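Local coordinates for protein beta-phenylalanine aminotransferase (Variovorax paradoxus, PDB 4AO9) that catalyses the pyridoxal-5'-phosphate-dependent transamination of beta-phenylalanine, probably passing the amino group to a 2-oxo acid, at residues M305-F308 and P314-H317; F405-N410 and I439-G444. One frame throughout, in Å; residues are numbered along the deposited sequence.

Contact 1: M305-F308 and P314-H317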
loop_
_atom_site.group_PDB
_atom_site.type_symbol
_atom_site.label_atom_id
_atom_site.label_comp_id
_atom_site.label_asym_id
_atom_site.label_seq_id
_atom_site.Cartn_x
_atom_site.Cartn_y
_atom_site.Cartn_z
ATOM N N MET A 305 18.938 5.414 -6.494
ATOM C CA MET A 305 18.419 4.191 -5.880
ATOM C C MET A 305 19.409 3.567 -4.887
ATOM O O MET A 305 19.002 2.821 -3.984
ATOM C CB MET A 305 18.008 3.185 -6.953
ATOM C CG MET A 305 16.803 3.637 -7.794
ATOM S SD MET A 305 15.327 4.042 -6.811
ATOM C CE MET A 305 14.910 2.426 -6.128
ATOM N N ALA A 306 20.688 3.893 -5.045
ATOM C CA ALA A 306 21.735 3.399 -4.155
ATOM C C ALA A 306 21.516 3.832 -2.708
ATOM O O ALA A 306 22.033 3.192 -1.774
ATOM C CB ALA A 306 23.093 3.856 -4.641
ATOM N N LEU A 307 20.730 4.892 -2.512
ATOM C CA LEU A 307 20.394 5.320 -1.153
ATOM C C LEU A 307 19.741 4.186 -0.374
ATOM O O LEU A 307 19.821 4.161 0.857
ATOM C CB LEU A 307 19.453 6.521 -1.184
ATOM C CG LEU A 307 20.074 7.838 -1.640
ATOM C CD1 LEU A 307 19.013 8.924 -1.735
ATOM C CD2 LEU A 307 21.187 8.233 -0.694
ATOM N N PHE A 308 19.095 3.266 -1.089
ATOM C CA PHE A 308 18.357 2.158 -0.461
ATOM C C PHE A 308 19.082 0.822 -0.438
ATOM O O PHE A 308 18.533 -0.161 0.048
ATOM C CB PHE A 308 17.001 1.961 -1.146
ATOM C CG PHE A 308 16.114 3.149 -1.054
ATOM C CD1 PHE A 308 15.362 3.373 0.095
ATOM C CD2 PHE A 308 16.052 4.070 -2.099
ATOM C CE1 PHE A 308 14.539 4.486 0.186
ATOM C CE2 PHE A 308 15.247 5.190 -2.014
ATOM C CZ PHE A 308 14.479 5.397 -0.864
ATOM N N PRO A 314 22.039 4.962 3.188
ATOM C CA PRO A 314 21.560 5.410 4.494
ATOM C C PRO A 314 20.063 5.245 4.734
ATOM O O PRO A 314 19.616 5.461 5.857
ATOM C CB PRO A 314 21.911 6.903 4.495
ATOM C CG PRO A 314 21.843 7.292 3.067
ATOM C CD PRO A 314 22.306 6.095 2.281
ATOM N N LEU A 315 19.292 4.886 3.707
ATOM C CA LEU A 315 17.833 4.846 3.823
ATOM C C LEU A 315 17.294 3.441 3.866
ATOM O O LEU A 315 17.703 2.584 3.082
ATOM C CB LEU A 315 17.151 5.598 2.676
ATOM C CG LEU A 315 17.540 7.065 2.446
ATOM C CD1 LEU A 315 16.657 7.633 1.380
ATOM C CD2 LEU A 315 17.460 7.912 3.738
ATOM N N ALA A 316 16.383 3.214 4.799
ATOM C CA ALA A 316 15.599 1.997 4.809
ATOM C C ALA A 316 14.364 2.216 3.939
ATOM O O ALA A 316 13.822 3.335 3.855
ATOM C CB ALA A 316 15.188 1.659 6.250
ATOM N N HIS A 317 13.935 1.155 3.266
ATOM C CA HIS A 317 12.607 1.110 2.680
ATOM C C HIS A 317 11.938 -0.206 3.066
ATOM O O HIS A 317 12.223 -1.264 2.502
ATOM C CB HIS A 317 12.639 1.316 1.165
ATOM C CG HIS A 317 11.352 0.954 0.498
ATOM N ND1 HIS A 317 11.299 0.166 -0.630
ATOM C CD2 HIS A 317 10.067 1.244 0.818
ATOM C CE1 HIS A 317 10.038 0.001 -0.992
ATOM N NE2 HIS A 317 9.268 0.631 -0.116
HETATM O O HOH W 1 17.609 -0.541 2.428
#

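Contact 2: F405-N410 and I439-G444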
loop_
_atom_site.group_PDB
_atom_site.type_symbol
_atom_site.label_atom_id
_atom_site.label_comp_id
_atom_site.label_asym_id
_atom_site.label_seq_id
_atom_site.Cartn_x
_atom_site.Cartn_y
_atom_site.Cartn_z
ATOM N N PHE A 405 -23.451 9.302 -17.232
ATOM C CA PHE A 405 -23.208 8.065 -16.495
ATOM C C PHE A 405 -24.449 7.169 -16.445
ATOM O O PHE A 405 -24.373 5.982 -16.763
ATOM C CB PHE A 405 -22.708 8.375 -15.072
ATOM C CG PHE A 405 -22.577 7.157 -14.205
ATOM C CD1 PHE A 405 -21.464 6.321 -14.320
ATOM C CD2 PHE A 405 -23.581 6.827 -13.296
ATOM C CE1 PHE A 405 -21.349 5.177 -13.534
ATOM C CE2 PHE A 405 -23.473 5.678 -12.500
ATOM C CZ PHE A 405 -22.354 4.855 -12.628
ATOM N N PHE A 406 -25.588 7.747 -16.062
ATOM C CA PHE A 406 -26.830 6.974 -15.964
ATOM C C PHE A 406 -27.347 6.524 -17.326
ATOM O O PHE A 406 -27.836 5.400 -17.467
ATOM C CB PHE A 406 -27.906 7.750 -15.196
ATOM C CG PHE A 406 -27.595 7.930 -13.736
ATOM C CD1 PHE A 406 -27.536 6.825 -12.884
ATOM C CD2 PHE A 406 -27.361 9.198 -13.205
ATOM C CE1 PHE A 406 -27.234 6.984 -11.539
ATOM C CE2 PHE A 406 -27.055 9.364 -11.860
ATOM C CZ PHE A 406 -26.996 8.251 -11.024
ATOM N N HIS A 407 -27.198 7.388 -18.329
ATOM C CA HIS A 407 -27.524 7.019 -19.696
ATOM C C HIS A 407 -26.713 5.805 -20.146
ATOM O O HIS A 407 -27.264 4.875 -20.729
ATOM C CB HIS A 407 -27.303 8.190 -20.666
ATOM C CG HIS A 407 -27.466 7.807 -22.102
ATOM N ND1 HIS A 407 -28.704 7.640 -22.689
ATOM C CD2 HIS A 407 -26.552 7.514 -23.057
ATOM C CE1 HIS A 407 -28.542 7.276 -23.947
ATOM N NE2 HIS A 407 -27.247 7.197 -24.198
ATOM N N LEU A 408 -25.408 5.816 -19.871
ATOM C CA LEU A 408 -24.558 4.707 -20.282
ATOM C C LEU A 408 -24.981 3.415 -19.594
ATOM O O LEU A 408 -25.038 2.366 -20.233
ATOM C CB LEU A 408 -23.069 5.034 -20.060
ATOM C CG LEU A 408 -22.500 6.071 -21.037
ATOM C CD1 LEU A 408 -21.117 6.507 -20.561
ATOM C CD2 LEU A 408 -22.445 5.536 -22.466
ATOM N N LEU A 409 -25.331 3.491 -18.310
ATOM C CA LEU A 409 -25.878 2.309 -17.628
ATOM C C LEU A 409 -27.103 1.768 -18.362
ATOM O O LEU A 409 -27.219 0.559 -18.543
ATOM C CB LEU A 409 -26.232 2.591 -16.164
ATOM C CG LEU A 409 -25.093 2.877 -15.182
ATOM C CD1 LEU A 409 -25.665 3.132 -13.796
ATOM C CD2 LEU A 409 -24.080 1.734 -15.126
ATOM N N ASN A 410 -28.001 2.663 -18.784
ATOM C CA ASN A 410 -29.195 2.256 -19.550
ATOM C C ASN A 410 -28.848 1.561 -20.869
ATOM O O ASN A 410 -29.609 0.714 -21.357
ATOM C CB ASN A 410 -30.087 3.462 -19.867
ATOM C CG ASN A 410 -30.677 4.122 -18.631
ATOM O OD1 ASN A 410 -31.010 5.315 -18.670
ATOM N ND2 ASN A 410 -30.829 3.375 -17.554
ATOM N N ILE A 439 -23.063 7.372 -27.039
ATOM C CA ILE A 439 -22.823 8.811 -27.008
ATOM C C ILE A 439 -23.740 9.498 -28.019
ATOM O O ILE A 439 -24.288 10.563 -27.740
ATOM C CB ILE A 439 -21.320 9.152 -27.248
ATOM C CG1 ILE A 439 -20.440 8.490 -26.170
ATOM C CG2 ILE A 439 -21.082 10.678 -27.304
ATOM C CD1 ILE A 439 -20.795 8.859 -24.717
ATOM N N GLY A 440 -23.919 8.862 -29.177
ATOM C CA GLY A 440 -24.853 9.349 -30.199
ATOM C C GLY A 440 -26.269 9.447 -29.660
ATOM O O GLY A 440 -26.938 10.472 -29.833
ATOM N N SER A 441 -26.725 8.390 -28.989
ATOM C CA SER A 441 -28.067 8.400 -28.407
ATOM C C SER A 441 -28.175 9.365 -27.226
ATOM O O SER A 441 -29.234 9.948 -26.996
ATOM C CB SER A 441 -28.534 6.989 -28.024
ATOM O OG SER A 441 -27.727 6.428 -27.006
ATOM N N PHE A 442 -27.080 9.544 -26.482
ATOM C CA PHE A 442 -27.055 10.539 -25.419
ATOM C C PHE A 442 -27.315 11.945 -25.964
ATOM O O PHE A 442 -28.192 12.655 -25.468
ATOM C CB PHE A 442 -25.725 10.509 -24.653
ATOM C CG PHE A 442 -25.644 11.526 -23.555
ATOM C CD1 PHE A 442 -26.402 11.380 -22.397
ATOM C CD2 PHE A 442 -24.816 12.641 -23.684
ATOM C CE1 PHE A 442 -26.339 12.327 -21.383
ATOM C CE2 PHE A 442 -24.743 13.595 -22.671
ATOM C CZ PHE A 442 -25.503 13.433 -21.516
ATOM N N ILE A 443 -26.541 12.333 -26.976
ATOM C CA ILE A 443 -26.674 13.651 -27.606
ATOM C C ILE A 443 -28.060 13.804 -28.233
ATOM O O ILE A 443 -28.708 14.837 -28.063
ATOM C CB ILE A 443 -25.558 13.902 -28.651
ATOM C CG1 ILE A 443 -24.190 13.954 -27.963
ATOM C CG2 ILE A 443 -25.811 15.209 -29.433
ATOM C CD1 ILE A 443 -23.011 13.753 -28.896
ATOM N N GLY A 444 -28.514 12.761 -28.924
ATOM C CA GLY A 444 -29.841 12.747 -29.544
ATOM C C GLY A 444 -30.990 12.946 -28.569
ATOM O O GLY A 444 -31.949 13.664 -28.869
#

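Contact 1: M305-F308 and P314-H317
Pro-314 meets Leu-307 through its ring, whose CD lies 3.8 Å from CD2 of the leucine. With no hydrogen on its nitrogen, the proline leaves the carbonyl of Leu-307 to the next residue. Leu-315 N donates to Leu-307 O at 3.0 Å, a bond that closes the short loop after the 3-10 turn. The Leu-315 side chain then runs alongside that of Leu-307, in the same direction, with CD1 4.0 Å from Leu-307 CB. The same CD1 also touches CZ of Phe-308 at 3.8 Å, so one methyl serves both neighbours. Leu-315 O completes a second link: a water donates to it and, at 2.6 Å, to Phe-308 O, joining two carbonyls that could not bond directly. Ala-316 contributes its carbonyl oxygen, 3.9 Å from CE1 at the edge of the Phe-308 ring. His-317 touches that ring with CB alone, 3.6 Å from CD1 of Phe-308; because CG stands anti to the backbone N (chi1 166°), the imidazole continues away from Phe-308's segment, and its ND1 is hydrogen-bonded to Arg-147. A hydrogen bond between His-317 N and Ser-62 OG of the second subunit places the loop at the dimer interface. Side chains of the loop touch helix 152-167 (Leu-307 on Phe-166) and strand 145-149 (Phe-308 on Arg-147), while Phe-298 of strand 296-300 packs edge-to-face with both Phe-308 and His-317.

Contact 2: F405-N410 and I439-G444
His-407 NE2 is gripped by two groups of the facing helix: the hydroxyl of Ser-441, with OG 3.0 Å away, and the carbonyl oxygen of Ala-438, about one turn earlier. The hydroxyl lies in the plane of the imidazole, at its edge, although the bond to it is bent (132°). Ser-441 OG is itself hydrogen-bonded to Ala-438 O, so imidazole, hydroxyl and carbonyl form a closed triangle of polar atoms. What brings the imidazole there is the first torsion of His-407: CG is anti to the backbone N (chi1 173°), and the ring extends across the gap between the helices, where the axes of the 405-410 and 439-444 segments pass 10.1 Å apart.

Phe-442 packs against the face of the ring. Its CA sits 3.6 Å above one imidazole face, toward the rim, and its CB is 3.5 Å from His-407 CD2. Closer to the His-407 backbone, Phe-442 CD1 lies 3.7 Å from His-407 CB; the two rings are oblique to each other, their planes at 53°. An apolar touch between Leu-408 CD2 and Ile-439 CD1, at 4.3 Å, extends the interface.

The imidazole thus uses its edge for polar partners and one face for the hydrocarbon of Phe-442. Since the Ala-438 carbonyl can only accept, NE2 probably carries a proton, which carbonyl and hydroxyl oxygens may share as a three-centre bond, consistent with the bent angle.

In the fold
Contact 1 closes before contact 2 opens along the chain, and the two lie on opposite sides of its centre, with centres 51 Å apart and nearest atoms about 34 Å apart. They share no helix or strand. Contact 1 shapes a loop between helices 302-305 and 325-337, beside the seven-stranded sheet of the large, cofactor-binding domain of fold-type I aminotransferases; the side chain of His-317 is about 9 Å from a bound pyridoxal phosphate. Contact 2 pairs helices 398-410 and 429-445 in the C-terminal part, where no other subunit touches it. One contact therefore faces the dimer partner, whereas the other is internal packing within a single chain.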